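Local coordinates for glycosyl hydrolase family 2, TIM barrel domain protein (Parabacteroides merdae ATCC 43184, PDB 6DXU), which is a gut bacterial beta-glucuronidase of glycoside hydrolase family 2, which probably hydrolyses beta-linked glucuronic acid from its conjugates, at residues D100-N105 / L196-E201; S211-N216 / F305-T310; F771-D776 / I801-N806. All blocks are in the same frame, centred on the assembly; numbering follows the deposited sequence.

How the contacts relate
Three contacts follow one another along the chain without overlap, each in a different beta domain of the family 2 enzyme. Contact 1 (100-105 with 196-201) lies in the N-terminal sugar binding domain, at the end of strand 194-199. The next strand, 203-213, carries one side of contact 2 (211-216 with 305-310), although their centres are about 37 Å apart. Contact 2 joins the two sheets of the second domain, in the connection between strands 297-305 and 310-312, the latter part of the barrel's mixed sheet. Contact 3 (771-776 with 801-806) lies in the C-terminal domain, its centre about 49 Å from that of contact 1 and about 57 Å from that of contact 2. No two contacts touch, so each packs a different part of a multidomain chain.

Contact 1 (D100-N105 / L196-E201); sequences DNPYRN and LVYLPE
In the sugar binding domain of this family 2 enzyme, the loop joining strands 90-97 and 107-112 folds over the end of strand 194-199, with the Tyr-198 ring beneath Asp-100, Asn-101 and Pro-102. One face of that ring receives Pro-102 CD, 3.7 Å from the centroid and 25° off the normal, and Asn-101 CA, also placed for a CH-pi contact. The phenol oxygen is held as well: Asp-100 N donates to Tyr-198 OH over 3.0 Å in a nearly straight bond (173°). The Asn-101 and Tyr-198 side chains run antiparallel past each other, with Asn-101 CG 3.4 Å from Tyr-198 CD2 and the amide tilted against the ring. The same amide closes an Asx turn, for Asn-101 OD1 accepts from Tyr-103 N at 3.0 Å, the donor standing above the carbonyl plane. Strand 107-112 pairs with 194-199 in an antiparallel sheet, so the loop covers the strand next to the one it leads into. Tyr-103, its CB directed at the other segment and its CG anti to the carbonyl carbon, sets one ring face over Pro-200; Pro-200 CD lies almost on the ring normal, 3.9 Å from the centroid. Phe-299 of strand 297-305 touches both residues, which brings the neighbouring domain to this edge. Further on, Asn-105 ND2 donates to the anti lone pair of Glu-201 OE1 over 2.8 Å, in the plane of its own amide, while the carboxylate is turned 70° from that plane. A water connects the backbones beside this pair, donating to Arg-104 O at 2.8 Å and accepting from Glu-201 N.

Contact 2 (S211-N216 / F305-T310); sequences SSLSSN and FGFRHT
Leu-213 and Ser-211, on the end strand 203-213 of a three-stranded antiparallel sheet, face the connection that runs from strand 297-305 of a second antiparallel sheet toward strand 310-312; the contact thus bridges two sheets of the family 2 domain. Leu-213 can be followed outward. Its CB points toward the connection, and CG is anti to the backbone N (chi1 -165°), which carries the fork out to the connection; from there the methyls diverge. CD1 approaches Phe-307 CB at 4.2 Å, an apolar contact, while CD2 reaches the main chain, 3.8 Å from His-309 N, and also comes near His-309 CB. Pro-275 and Leu-277 touch the same leucine from outside the two segments. Nearer the start of the strand, Ser-211 CB touches both phenylalanines, 3.9 Å from Phe-307 CE1 and 4.0 Å from Phe-305 CD2, obliquely placed to both rings. The two phenylalanines are themselves arranged with Phe-307 CZ in the plane of the Phe-305 ring, at its edge. Ser-212 O lies near the plane of the Phe-307 ring, at the CE1 edge, and the ring of Tyr-286 meets Phe-307 edge-to-face. Arg-308 turns the other way and donates through NE to Pro-420 O in the barrel region. A water also joins the segments, 2.9 Å from Ser-211 OG and donating to Gly-306 O at 2.6 Å.

Contact 3 (F771-D776 / I801-N806); sequences FEIAGD and IRIKRN
The Phe-771 ring carries Ile-801 CG2 over one face, 3.7 Å from the centroid and 16° off the ring normal, a CH-pi contact displaced toward the CD1 and CE1 rim. Ile-801 CD1 approaches the other ortho carbon, Phe-771 CD2, at 4.0 Å. Ile-801 CG2 sits between the backbone N and the carbonyl carbon, the branch directed at the ring. Leu-779, Val-752 and Val-814 also touch the phenylalanine, and an alanine here would probably leave Ile-801 CG2 without its aromatic face and open a gap between the sheets. The segments 771-776 and 801-806, on strands of different antiparallel sheets of the C-terminal domain, run 9° apart end to end. Phe-771 CA and Ile-801 CA are 8.2 Å apart, Ile-773 CA and Ile-803 CA 8.9 Å, the spacing of a beta sandwich. Ile-773 CD1 meets Ile-803 CG2 at 3.7 Å. Where the strands end, Asn-806 ND2 donates to Asp-776 O over 3.1 Å, in the carbonyl plane, the N-H...O angle 166°. The Asp-776 carboxylate looks elsewhere, to Asn-809 N and to Thr-821 OG1 of the second subunit. The hydrocarbon contacts carry no direction, whereas the nearly straight Asn-806 to Asp-776 bond, in plane with both groups, fixes the rotation of the amide at the strand ends.

Contact 1 (D100-N105 / L196-E201)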
ATOM      1  N   ASP D 100      -6.886  17.682  32.868  1.00 23.07           N
ATOM      2  CA  ASP D 100      -6.426  18.914  33.507  1.00 22.09           C
ATOM      3  C   ASP D 100      -5.007  18.600  33.997  1.00 24.90           C
ATOM      4  O   ASP D 100      -4.823  18.111  35.112  1.00 19.67           O
ATOM      5  CB  ASP D 100      -7.333  19.335  34.649  1.00 24.76           C
ATOM      6  CG  ASP D 100      -6.981  20.712  35.211  1.00 25.38           C
ATOM      7  OD1 ASP D 100      -7.832  21.308  35.902  1.00 25.63           O
ATOM      8  OD2 ASP D 100      -5.859  21.201  34.952  1.00 28.06           O
ATOM      9  N   ASN D 101      -4.026  18.921  33.174  1.00 21.55           N
ATOM     10  CA  ASN D 101      -2.646  18.536  33.465  1.00 20.50           C
ATOM     11  C   ASN D 101      -2.086  19.411  34.576  1.00 19.33           C
ATOM     12  O   ASN D 101      -2.058  20.636  34.428  1.00 22.46           O
ATOM     13  CB  ASN D 101      -1.796  18.658  32.192  1.00 20.05           C
ATOM     14  CG  ASN D 101      -0.465  17.928  32.302  1.00 24.62           C
ATOM     15  OD1 ASN D 101       0.087  17.765  33.393  1.00 23.26           O
ATOM     16  ND2 ASN D 101       0.046  17.471  31.175  1.00 23.67           N
ATOM     17  N   PRO D 102      -1.646  18.838  35.697  1.00 22.74           N
ATOM     18  CA  PRO D 102      -1.099  19.672  36.778  1.00 24.46           C
ATOM     19  C   PRO D 102       0.269  20.259  36.464  1.00 26.82           C
ATOM     20  O   PRO D 102       0.720  21.145  37.200  1.00 24.82           O
ATOM     21  CB  PRO D 102      -1.035  18.702  37.965  1.00 24.16           C
ATOM     22  CG  PRO D 102      -0.799  17.387  37.343  1.00 27.47           C
ATOM     23  CD  PRO D 102      -1.593  17.406  36.029  1.00 21.11           C
ATOM     24  N   TYR D 103       0.949  19.792  35.418  1.00 21.96           N
ATOM     25  CA  TYR D 103       2.265  20.303  35.065  1.00 25.46           C
ATOM     26  C   TYR D 103       2.175  21.407  34.023  1.00 23.34           C
ATOM     27  O   TYR D 103       1.337  21.363  33.118  1.00 20.86           O
ATOM     28  CB  TYR D 103       3.162  19.188  34.551  1.00 21.72           C
ATOM     29  CG  TYR D 103       3.457  18.144  35.588  1.00 23.96           C
ATOM     30  CD1 TYR D 103       4.362  18.398  36.626  1.00 28.30           C
ATOM     31  CD2 TYR D 103       2.859  16.895  35.528  1.00 23.09           C
ATOM     32  CE1 TYR D 103       4.645  17.430  37.577  1.00 26.70           C
ATOM     33  CE2 TYR D 103       3.140  15.925  36.476  1.00 26.02           C
ATOM     34  CZ  TYR D 103       4.034  16.202  37.497  1.00 27.24           C
ATOM     35  OH  TYR D 103       4.321  15.234  38.434  1.00 31.16           O
ATOM     36  N   ARG D 104       3.043  22.407  34.170  1.00 22.44           N
ATOM     37  CA  ARG D 104       3.132  23.482  33.192  1.00 22.68           C
ATOM     38  C   ARG D 104       3.712  22.954  31.882  1.00 22.14           C
ATOM     39  O   ARG D 104       4.784  22.341  31.871  1.00 21.66           O
ATOM     40  CB  ARG D 104       3.990  24.611  33.760  1.00 26.80           C
ATOM     41  CG  ARG D 104       4.264  25.720  32.787  1.00 30.49           C
ATOM     42  CD  ARG D 104       3.004  26.388  32.215  1.00 32.63           C
ATOM     43  NE  ARG D 104       3.454  27.538  31.430  1.00 35.02           N
ATOM     44  CZ  ARG D 104       3.384  27.647  30.109  1.00 40.56           C
ATOM     45  NH1 ARG D 104       2.818  26.694  29.371  1.00 36.53           N
ATOM     46  NH2 ARG D 104       3.873  28.736  29.525  1.00 44.92           N
ATOM     47  N   ASN D 105       2.995  23.175  30.777  1.00 22.30           N
ATOM     48  CA  ASN D 105       3.424  22.684  29.469  1.00 21.80           C
ATOM     49  C   ASN D 105       3.658  21.172  29.503  1.00 20.12           C
ATOM     50  O   ASN D 105       4.555  20.646  28.842  1.00 23.99           O
ATOM     51  CB  ASN D 105       4.680  23.414  28.977  1.00 21.74           C
ATOM     52  CG  ASN D 105       4.824  23.356  27.464  1.00 35.70           C
ATOM     53  OD1 ASN D 105       3.827  23.315  26.741  1.00 34.95           O
ATOM     54  ND2 ASN D 105       6.062  23.338  26.978  1.00 32.82           N
ATOM     55  N   LEU D 196      -3.884   7.129  32.952  1.00 18.54           N
ATOM     56  CA  LEU D 196      -3.628   8.465  32.451  1.00 22.16           C
ATOM     57  C   LEU D 196      -2.426   8.991  33.216  1.00 22.03           C
ATOM     58  O   LEU D 196      -2.470   9.098  34.444  1.00 24.02           O
ATOM     59  CB  LEU D 196      -4.841   9.373  32.646  1.00 19.04           C
ATOM     60  CG  LEU D 196      -4.656  10.814  32.159  1.00 25.21           C
ATOM     61  CD1 LEU D 196      -4.505  10.811  30.659  1.00 33.28           C
ATOM     62  CD2 LEU D 196      -5.852  11.669  32.571  1.00 28.93           C
ATOM     63  N   VAL D 197      -1.360   9.335  32.499  1.00 20.38           N
ATOM     64  CA  VAL D 197      -0.111   9.733  33.131  1.00 19.75           C
ATOM     65  C   VAL D 197       0.168  11.164  32.725  1.00 22.79           C
ATOM     66  O   VAL D 197       0.390  11.447  31.544  1.00 22.52           O
ATOM     67  CB  VAL D 197       1.056   8.818  32.728  1.00 20.55           C
ATOM     68  CG1 VAL D 197       2.340   9.266  33.427  1.00 22.28           C
ATOM     69  CG2 VAL D 197       0.729   7.365  33.066  1.00 22.67           C
ATOM     70  N   TYR D 198       0.158  12.064  33.696  1.00 16.35           N
ATOM     71  CA  TYR D 198       0.591  13.431  33.460  1.00 21.13           C
ATOM     72  C   TYR D 198       2.086  13.530  33.728  1.00 20.73           C
ATOM     73  O   TYR D 198       2.567  13.072  34.772  1.00 23.00           O
ATOM     74  CB  TYR D 198      -0.159  14.397  34.372  1.00 22.75           C
ATOM     75  CG  TYR D 198      -1.649  14.530  34.124  1.00 22.15           C
ATOM     76  CD1 TYR D 198      -2.569  14.173  35.109  1.00 22.58           C
ATOM     77  CD2 TYR D 198      -2.135  15.040  32.918  1.00 24.10           C
ATOM     78  CE1 TYR D 198      -3.932  14.319  34.900  1.00 26.48           C
ATOM     79  CE2 TYR D 198      -3.505  15.188  32.700  1.00 22.95           C
ATOM     80  CZ  TYR D 198      -4.394  14.824  33.702  1.00 21.21           C
ATOM     81  OH  TYR D 198      -5.752  14.977  33.502  1.00 23.09           O
ATOM     82  N   LEU D 199       2.811  14.150  32.803  1.00 19.61           N
ATOM     83  CA  LEU D 199       4.246  14.329  32.923  1.00 17.51           C
ATOM     84  C   LEU D 199       4.591  15.800  32.777  1.00 21.28           C
ATOM     85  O   LEU D 199       3.896  16.533  32.065  1.00 19.30           O
ATOM     86  CB  LEU D 199       5.002  13.535  31.840  1.00 19.98           C
ATOM     87  CG  LEU D 199       4.820  12.019  31.896  1.00 21.50           C
ATOM     88  CD1 LEU D 199       5.397  11.423  30.616  1.00 21.28           C
ATOM     89  CD2 LEU D 199       5.509  11.447  33.145  1.00 23.00           C
ATOM     90  N   PRO D 200       5.681  16.252  33.416  1.00 18.24           N
ATOM     91  CA  PRO D 200       6.211  17.588  33.111  1.00 20.90           C
ATOM     92  C   PRO D 200       6.940  17.569  31.775  1.00 20.38           C
ATOM     93  O   PRO D 200       6.948  16.538  31.095  1.00 20.00           O
ATOM     94  CB  PRO D 200       7.170  17.855  34.276  1.00 25.20           C
ATOM     95  CG  PRO D 200       7.689  16.480  34.622  1.00 24.80           C
ATOM     96  CD  PRO D 200       6.528  15.526  34.380  1.00 23.20           C
ATOM     97  N   GLU D 201       7.576  18.683  31.408  1.00 19.65           N
ATOM     98  CA  GLU D 201       8.284  18.763  30.128  1.00 23.70           C
ATOM     99  C   GLU D 201       9.344  17.679  29.996  1.00 24.71           C
ATOM    100  O   GLU D 201       9.476  17.056  28.937  1.00 22.15           O
ATOM    101  CB  GLU D 201       8.928  20.140  29.970  1.00 30.29           C
ATOM    102  CG  GLU D 201       7.950  21.231  29.596  1.00 26.55           C
ATOM    103  CD  GLU D 201       8.604  22.609  29.584  1.00 35.80           C
ATOM    104  OE1 GLU D 201       8.272  23.404  28.684  1.00 30.74           O
ATOM    105  OE2 GLU D 201       9.472  22.881  30.449  1.00 31.47           O
TER
HETATM  106  O   HOH W   1       6.796  21.118  33.406  1.00 28.12           O

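Contact 2 (S211-N216 / F305-T310)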
ATOM      1  N   SER D 211      22.550  -4.124  38.344  1.00 31.38           N
ATOM      2  CA  SER D 211      23.173  -4.511  39.602  1.00 31.34           C
ATOM      3  C   SER D 211      23.935  -5.812  39.409  1.00 40.81           C
ATOM      4  O   SER D 211      23.467  -6.717  38.712  1.00 42.63           O
ATOM      5  CB  SER D 211      22.135  -4.665  40.710  1.00 32.62           C
ATOM      6  OG  SER D 211      21.150  -5.603  40.335  1.00 39.72           O
ATOM      7  N   SER D 212      25.118  -5.887  40.018  1.00 38.95           N
ATOM      8  CA  SER D 212      25.953  -7.080  40.010  1.00 37.19           C
ATOM      9  C   SER D 212      26.557  -7.253  41.393  1.00 39.75           C
ATOM     10  O   SER D 212      26.688  -6.293  42.160  1.00 37.47           O
ATOM     11  CB  SER D 212      27.056  -7.020  38.952  1.00 33.90           C
ATOM     12  OG  SER D 212      27.823  -5.840  39.081  1.00 39.83           O
ATOM     13  N   LEU D 213      26.889  -8.495  41.720  1.00 41.13           N
ATOM     14  CA  LEU D 213      27.350  -8.843  43.056  1.00 43.83           C
ATOM     15  C   LEU D 213      28.660  -9.611  42.929  1.00 51.58           C
ATOM     16  O   LEU D 213      28.726 -10.606  42.201  1.00 56.65           O
ATOM     17  CB  LEU D 213      26.258  -9.647  43.761  1.00 40.05           C
ATOM     18  CG  LEU D 213      26.327  -9.851  45.251  1.00 43.79           C
ATOM     19  CD1 LEU D 213      26.329  -8.490  45.945  1.00 35.75           C
ATOM     20  CD2 LEU D 213      25.074 -10.637  45.622  1.00 39.26           C
ATOM     21  N   SER D 214      29.700  -9.137  43.620  1.00 51.41           N
ATOM     22  CA  SER D 214      31.048  -9.701  43.534  1.00 50.21           C
ATOM     23  C   SER D 214      31.077 -11.182  43.929  1.00 50.27           C
ATOM     24  O   SER D 214      30.078 -11.771  44.365  1.00 49.30           O
ATOM     25  CB  SER D 214      32.022  -8.909  44.405  1.00 50.36           C
ATOM     26  OG  SER D 214      31.754  -9.096  45.779  1.00 48.82           O
ATOM     27  N   SER D 215      32.253 -11.794  43.730  1.00 52.40           N
ATOM     28  CA  SER D 215      32.395 -13.229  43.965  1.00 53.71           C
ATOM     29  C   SER D 215      32.039 -13.604  45.402  1.00 51.95           C
ATOM     30  O   SER D 215      31.223 -14.506  45.636  1.00 48.62           O
ATOM     31  CB  SER D 215      33.818 -13.671  43.623  1.00 50.85           C
ATOM     32  OG  SER D 215      34.154 -13.264  42.305  1.00 56.71           O
ATOM     33  N   ASN D 216      32.608 -12.904  46.383  1.00 47.47           N
ATOM     34  CA  ASN D 216      32.336 -13.224  47.785  1.00 46.37           C
ATOM     35  C   ASN D 216      31.034 -12.618  48.304  1.00 43.52           C
ATOM     36  O   ASN D 216      30.732 -12.767  49.490  1.00 34.89           O
ATOM     37  CB  ASN D 216      33.511 -12.778  48.659  1.00 48.23           C
ATOM     38  CG  ASN D 216      33.815 -11.303  48.506  1.00 52.01           C
ATOM     39  OD1 ASN D 216      32.941 -10.515  48.145  1.00 49.33           O
ATOM     40  ND2 ASN D 216      35.051 -10.914  48.805  1.00 58.12           N
ATOM     41  N   PHE D 305      15.250  -2.226  43.285  1.00 22.80           N
ATOM     42  CA  PHE D 305      16.101  -3.284  42.762  1.00 24.71           C
ATOM     43  C   PHE D 305      16.640  -4.078  43.941  1.00 24.80           C
ATOM     44  O   PHE D 305      16.506  -3.671  45.096  1.00 24.63           O
ATOM     45  CB  PHE D 305      17.234  -2.710  41.899  1.00 26.04           C
ATOM     46  CG  PHE D 305      18.337  -2.050  42.696  1.00 26.62           C
ATOM     47  CD1 PHE D 305      18.189  -0.746  43.156  1.00 25.58           C
ATOM     48  CD2 PHE D 305      19.514  -2.729  42.980  1.00 27.53           C
ATOM     49  CE1 PHE D 305      19.200  -0.124  43.883  1.00 29.12           C
ATOM     50  CE2 PHE D 305      20.529  -2.113  43.721  1.00 27.81           C
ATOM     51  CZ  PHE D 305      20.366  -0.812  44.159  1.00 24.08           C
ATOM     52  N   GLY D 306      17.255  -5.211  43.641  1.00 24.02           N
ATOM     53  CA  GLY D 306      17.843  -6.036  44.681  1.00 25.65           C
ATOM     54  C   GLY D 306      19.155  -6.634  44.224  1.00 28.86           C
ATOM     55  O   GLY D 306      19.389  -6.828  43.030  1.00 27.28           O
ATOM     56  N   PHE D 307      20.020  -6.923  45.204  1.00 24.98           N
ATOM     57  CA  PHE D 307      21.293  -7.600  44.980  1.00 26.17           C
ATOM     58  C   PHE D 307      21.114  -9.085  45.280  1.00 22.44           C
ATOM     59  O   PHE D 307      20.729  -9.448  46.397  1.00 26.83           O
ATOM     60  CB  PHE D 307      22.392  -7.027  45.891  1.00 22.36           C
ATOM     61  CG  PHE D 307      22.885  -5.651  45.490  1.00 21.31           C
ATOM     62  CD1 PHE D 307      23.686  -5.482  44.361  1.00 27.44           C
ATOM     63  CD2 PHE D 307      22.560  -4.539  46.255  1.00 23.70           C
ATOM     64  CE1 PHE D 307      24.154  -4.228  43.993  1.00 25.49           C
ATOM     65  CE2 PHE D 307      23.026  -3.280  45.906  1.00 25.11           C
ATOM     66  CZ  PHE D 307      23.819  -3.123  44.766  1.00 27.25           C
ATOM     67  N   ARG D 308      21.434  -9.943  44.313  1.00 21.84           N
ATOM     68  CA  ARG D 308      21.453 -11.375  44.587  1.00 20.78           C
ATOM     69  C   ARG D 308      22.253 -12.081  43.502  1.00 23.72           C
ATOM     70  O   ARG D 308      22.317 -11.625  42.357  1.00 27.50           O
ATOM     71  CB  ARG D 308      20.035 -11.960  44.691  1.00 23.49           C
ATOM     72  CG  ARG D 308      19.393 -12.384  43.362  1.00 22.17           C
ATOM     73  CD  ARG D 308      18.991 -11.173  42.519  1.00 23.55           C
ATOM     74  NE  ARG D 308      18.330 -11.581  41.283  1.00 24.15           N
ATOM     75  CZ  ARG D 308      18.971 -11.958  40.182  1.00 26.53           C
ATOM     76  NH1 ARG D 308      20.305 -11.965  40.147  1.00 26.30           N
ATOM     77  NH2 ARG D 308      18.280 -12.321  39.110  1.00 27.74           N
ATOM     78  N   HIS D 309      22.888 -13.182  43.892  1.00 26.94           N
ATOM     79  CA  HIS D 309      23.691 -14.012  43.003  1.00 25.05           C
ATOM     80  C   HIS D 309      22.948 -15.310  42.729  1.00 25.91           C
ATOM     81  O   HIS D 309      22.475 -15.961  43.665  1.00 24.64           O
ATOM     82  CB  HIS D 309      25.059 -14.319  43.634  1.00 26.07           C
ATOM     83  CG  HIS D 309      25.981 -15.073  42.731  1.00 28.22           C
ATOM     84  ND1 HIS D 309      26.005 -16.450  42.677  1.00 30.80           N
ATOM     85  CD2 HIS D 309      26.916 -14.645  41.849  1.00 36.44           C
ATOM     86  CE1 HIS D 309      26.904 -16.838  41.789  1.00 30.18           C
ATOM     87  NE2 HIS D 309      27.469 -15.762  41.271  1.00 33.53           N
ATOM     88  N   THR D 310      22.850 -15.688  41.457  1.00 28.77           N
ATOM     89  CA  THR D 310      22.189 -16.925  41.063  1.00 27.31           C
ATOM     90  C   THR D 310      23.147 -17.771  40.238  1.00 31.87           C
ATOM     91  O   THR D 310      23.975 -17.243  39.486  1.00 28.77           O
ATOM     92  CB  THR D 310      20.900 -16.642  40.251  1.00 27.58           C
ATOM     93  OG1 THR D 310      21.237 -15.948  39.049  1.00 28.68           O
ATOM     94  CG2 THR D 310      19.945 -15.793  41.056  1.00 25.89           C
TER
HETATM   95  O   HOH W   2      20.127  -8.255  40.940  1.00 37.01           O

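Contact 3 (F771-D776 / I801-N806)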
ATOM      1  N   PHE D 771     -28.582 -26.381  35.788  1.00 23.40           N
ATOM      2  CA  PHE D 771     -29.433 -25.451  36.522  1.00 21.03           C
ATOM      3  C   PHE D 771     -30.075 -24.443  35.573  1.00 26.34           C
ATOM      4  O   PHE D 771     -29.412 -23.940  34.665  1.00 21.64           O
ATOM      5  CB  PHE D 771     -28.614 -24.694  37.560  1.00 24.40           C
ATOM      6  CG  PHE D 771     -28.056 -25.559  38.650  1.00 27.15           C
ATOM      7  CD1 PHE D 771     -28.815 -25.849  39.775  1.00 25.65           C
ATOM      8  CD2 PHE D 771     -26.774 -26.082  38.548  1.00 23.14           C
ATOM      9  CE1 PHE D 771     -28.304 -26.627  40.796  1.00 26.99           C
ATOM     10  CE2 PHE D 771     -26.255 -26.869  39.559  1.00 25.48           C
ATOM     11  CZ  PHE D 771     -27.023 -27.146  40.685  1.00 28.22           C
ATOM     12  N   GLU D 772     -31.361 -24.136  35.800  1.00 21.11           N
ATOM     13  CA  GLU D 772     -32.052 -23.054  35.097  1.00 27.11           C
ATOM     14  C   GLU D 772     -32.886 -22.275  36.102  1.00 27.90           C
ATOM     15  O   GLU D 772     -33.267 -22.803  37.150  1.00 25.84           O
ATOM     16  CB  GLU D 772     -32.963 -23.563  33.966  1.00 25.14           C
ATOM     17  CG  GLU D 772     -32.247 -24.292  32.846  1.00 29.55           C
ATOM     18  CD  GLU D 772     -33.174 -24.710  31.712  1.00 35.92           C
ATOM     19  OE1 GLU D 772     -34.413 -24.501  31.802  1.00 28.79           O
ATOM     20  OE2 GLU D 772     -32.652 -25.262  30.721  1.00 32.77           O
ATOM     21  N   ILE D 773     -33.186 -21.014  35.786  1.00 22.66           N
ATOM     22  CA  ILE D 773     -33.981 -20.190  36.694  1.00 20.88           C
ATOM     23  C   ILE D 773     -34.956 -19.342  35.892  1.00 25.98           C
ATOM     24  O   ILE D 773     -34.651 -18.911  34.779  1.00 21.97           O
ATOM     25  CB  ILE D 773     -33.090 -19.311  37.600  1.00 22.91           C
ATOM     26  CG1 ILE D 773     -33.912 -18.655  38.708  1.00 22.98           C
ATOM     27  CG2 ILE D 773     -32.353 -18.239  36.810  1.00 21.63           C
ATOM     28  CD1 ILE D 773     -33.057 -18.064  39.834  1.00 24.07           C
ATOM     29  N   ALA D 774     -36.147 -19.136  36.449  1.00 22.99           N
ATOM     30  CA  ALA D 774     -37.144 -18.237  35.878  1.00 24.59           C
ATOM     31  C   ALA D 774     -37.727 -17.393  37.001  1.00 24.11           C
ATOM     32  O   ALA D 774     -38.029 -17.923  38.077  1.00 26.71           O
ATOM     33  CB  ALA D 774     -38.251 -19.012  35.150  1.00 22.94           C
ATOM     34  N   GLY D 775     -37.834 -16.082  36.780  1.00 24.03           N
ATOM     35  CA  GLY D 775     -38.354 -15.188  37.793  1.00 28.21           C
ATOM     36  C   GLY D 775     -37.384 -14.059  38.106  1.00 31.33           C
ATOM     37  O   GLY D 775     -36.594 -13.635  37.255  1.00 29.11           O
ATOM     38  N   ASP D 776     -37.458 -13.571  39.349  1.00 24.19           N
ATOM     39  CA  ASP D 776     -36.738 -12.350  39.688  1.00 28.40           C
ATOM     40  C   ASP D 776     -35.239 -12.570  39.891  1.00 26.72           C
ATOM     41  O   ASP D 776     -34.461 -11.621  39.744  1.00 25.35           O
ATOM     42  CB  ASP D 776     -37.341 -11.717  40.944  1.00 26.53           C
ATOM     43  CG  ASP D 776     -38.787 -11.312  40.759  1.00 32.06           C
ATOM     44  OD1 ASP D 776     -39.571 -11.436  41.728  1.00 28.86           O
ATOM     45  OD2 ASP D 776     -39.147 -10.887  39.640  1.00 29.66           O
ATOM     46  N   ILE D 801     -25.150 -24.556  43.770  1.00 24.76           N
ATOM     47  CA  ILE D 801     -25.030 -23.279  43.070  1.00 21.89           C
ATOM     48  C   ILE D 801     -25.694 -22.213  43.933  1.00 25.12           C
ATOM     49  O   ILE D 801     -26.604 -22.503  44.716  1.00 23.02           O
ATOM     50  CB  ILE D 801     -25.632 -23.336  41.639  1.00 25.29           C
ATOM     51  CG1 ILE D 801     -25.090 -22.191  40.766  1.00 20.81           C
ATOM     52  CG2 ILE D 801     -27.161 -23.318  41.672  1.00 23.02           C
ATOM     53  CD1 ILE D 801     -25.405 -22.373  39.284  1.00 23.82           C
ATOM     54  N   ARG D 802     -25.189 -20.986  43.844  1.00 23.15           N
ATOM     55  CA  ARG D 802     -25.795 -19.862  44.541  1.00 23.68           C
ATOM     56  C   ARG D 802     -26.700 -19.072  43.600  1.00 25.45           C
ATOM     57  O   ARG D 802     -26.441 -18.978  42.398  1.00 27.84           O
ATOM     58  CB  ARG D 802     -24.725 -18.949  45.138  1.00 26.96           C
ATOM     59  CG  ARG D 802     -23.871 -19.649  46.204  1.00 35.13           C
ATOM     60  CD  ARG D 802     -22.959 -18.680  46.941  1.00 44.44           C
ATOM     61  NE  ARG D 802     -21.973 -18.082  46.044  1.00 48.84           N
ATOM     62  N   ILE D 803     -27.778 -18.520  44.163  1.00 26.20           N
ATOM     63  CA  ILE D 803     -28.741 -17.707  43.420  1.00 26.13           C
ATOM     64  C   ILE D 803     -28.813 -16.337  44.073  1.00 25.63           C
ATOM     65  O   ILE D 803     -28.969 -16.232  45.296  1.00 30.82           O
ATOM     66  CB  ILE D 803     -30.138 -18.359  43.357  1.00 29.52           C
ATOM     67  CG1 ILE D 803     -30.148 -19.522  42.363  1.00 28.79           C
ATOM     68  CG2 ILE D 803     -31.218 -17.329  43.006  1.00 28.82           C
ATOM     69  CD1 ILE D 803     -29.702 -20.826  42.926  1.00 35.62           C
ATOM     70  N   LYS D 804     -28.666 -15.296  43.261  1.00 25.99           N
ATOM     71  CA  LYS D 804     -28.931 -13.928  43.681  1.00 26.01           C
ATOM     72  C   LYS D 804     -30.432 -13.705  43.540  1.00 29.76           C
ATOM     73  O   LYS D 804     -30.962 -13.675  42.420  1.00 28.72           O
ATOM     74  CB  LYS D 804     -28.128 -12.963  42.810  1.00 32.35           C
ATOM     75  CG  LYS D 804     -28.313 -11.475  43.084  1.00 36.07           C
ATOM     76  CD  LYS D 804     -27.619 -11.070  44.368  1.00 41.89           C
ATOM     77  CE  LYS D 804     -27.518  -9.550  44.543  1.00 50.95           C
ATOM     78  NZ  LYS D 804     -28.746  -8.809  44.147  1.00 47.72           N
ATOM     79  N   ARG D 805     -31.134 -13.572  44.663  1.00 26.67           N
ATOM     80  CA  ARG D 805     -32.591 -13.550  44.607  1.00 31.50           C
ATOM     81  C   ARG D 805     -33.149 -12.217  44.116  1.00 29.81           C
ATOM     82  O   ARG D 805     -34.303 -12.174  43.678  1.00 31.02           O
ATOM     83  CB  ARG D 805     -33.172 -13.904  45.983  1.00 31.83           C
ATOM     84  CG  ARG D 805     -33.081 -15.386  46.299  1.00 34.25           C
ATOM     85  CD  ARG D 805     -33.747 -15.751  47.628  1.00 35.02           C
ATOM     86  NE  ARG D 805     -33.014 -15.197  48.767  1.00 37.51           N
ATOM     87  CZ  ARG D 805     -32.998 -15.733  49.984  1.00 44.13           C
ATOM     88  NH1 ARG D 805     -33.674 -16.848  50.236  1.00 43.99           N
ATOM     89  NH2 ARG D 805     -32.292 -15.156  50.949  1.00 41.76           N
ATOM     90  N   ASN D 806     -32.360 -11.142  44.169  1.00 33.89           N
ATOM     91  CA  ASN D 806     -32.806  -9.805  43.772  1.00 34.62           C
ATOM     92  C   ASN D 806     -34.055  -9.373  44.531  1.00 38.28           C
ATOM     93  O   ASN D 806     -34.909  -8.666  43.986  1.00 33.42           O
ATOM     94  CB  ASN D 806     -33.039  -9.708  42.263  1.00 30.19           C
ATOM     95  CG  ASN D 806     -31.746  -9.699  41.483  1.00 30.25           C
ATOM     96  OD1 ASN D 806     -30.781  -9.057  41.885  1.00 36.93           O
ATOM     97  ND2 ASN D 806     -31.721 -10.402  40.354  1.00 31.78           N
TER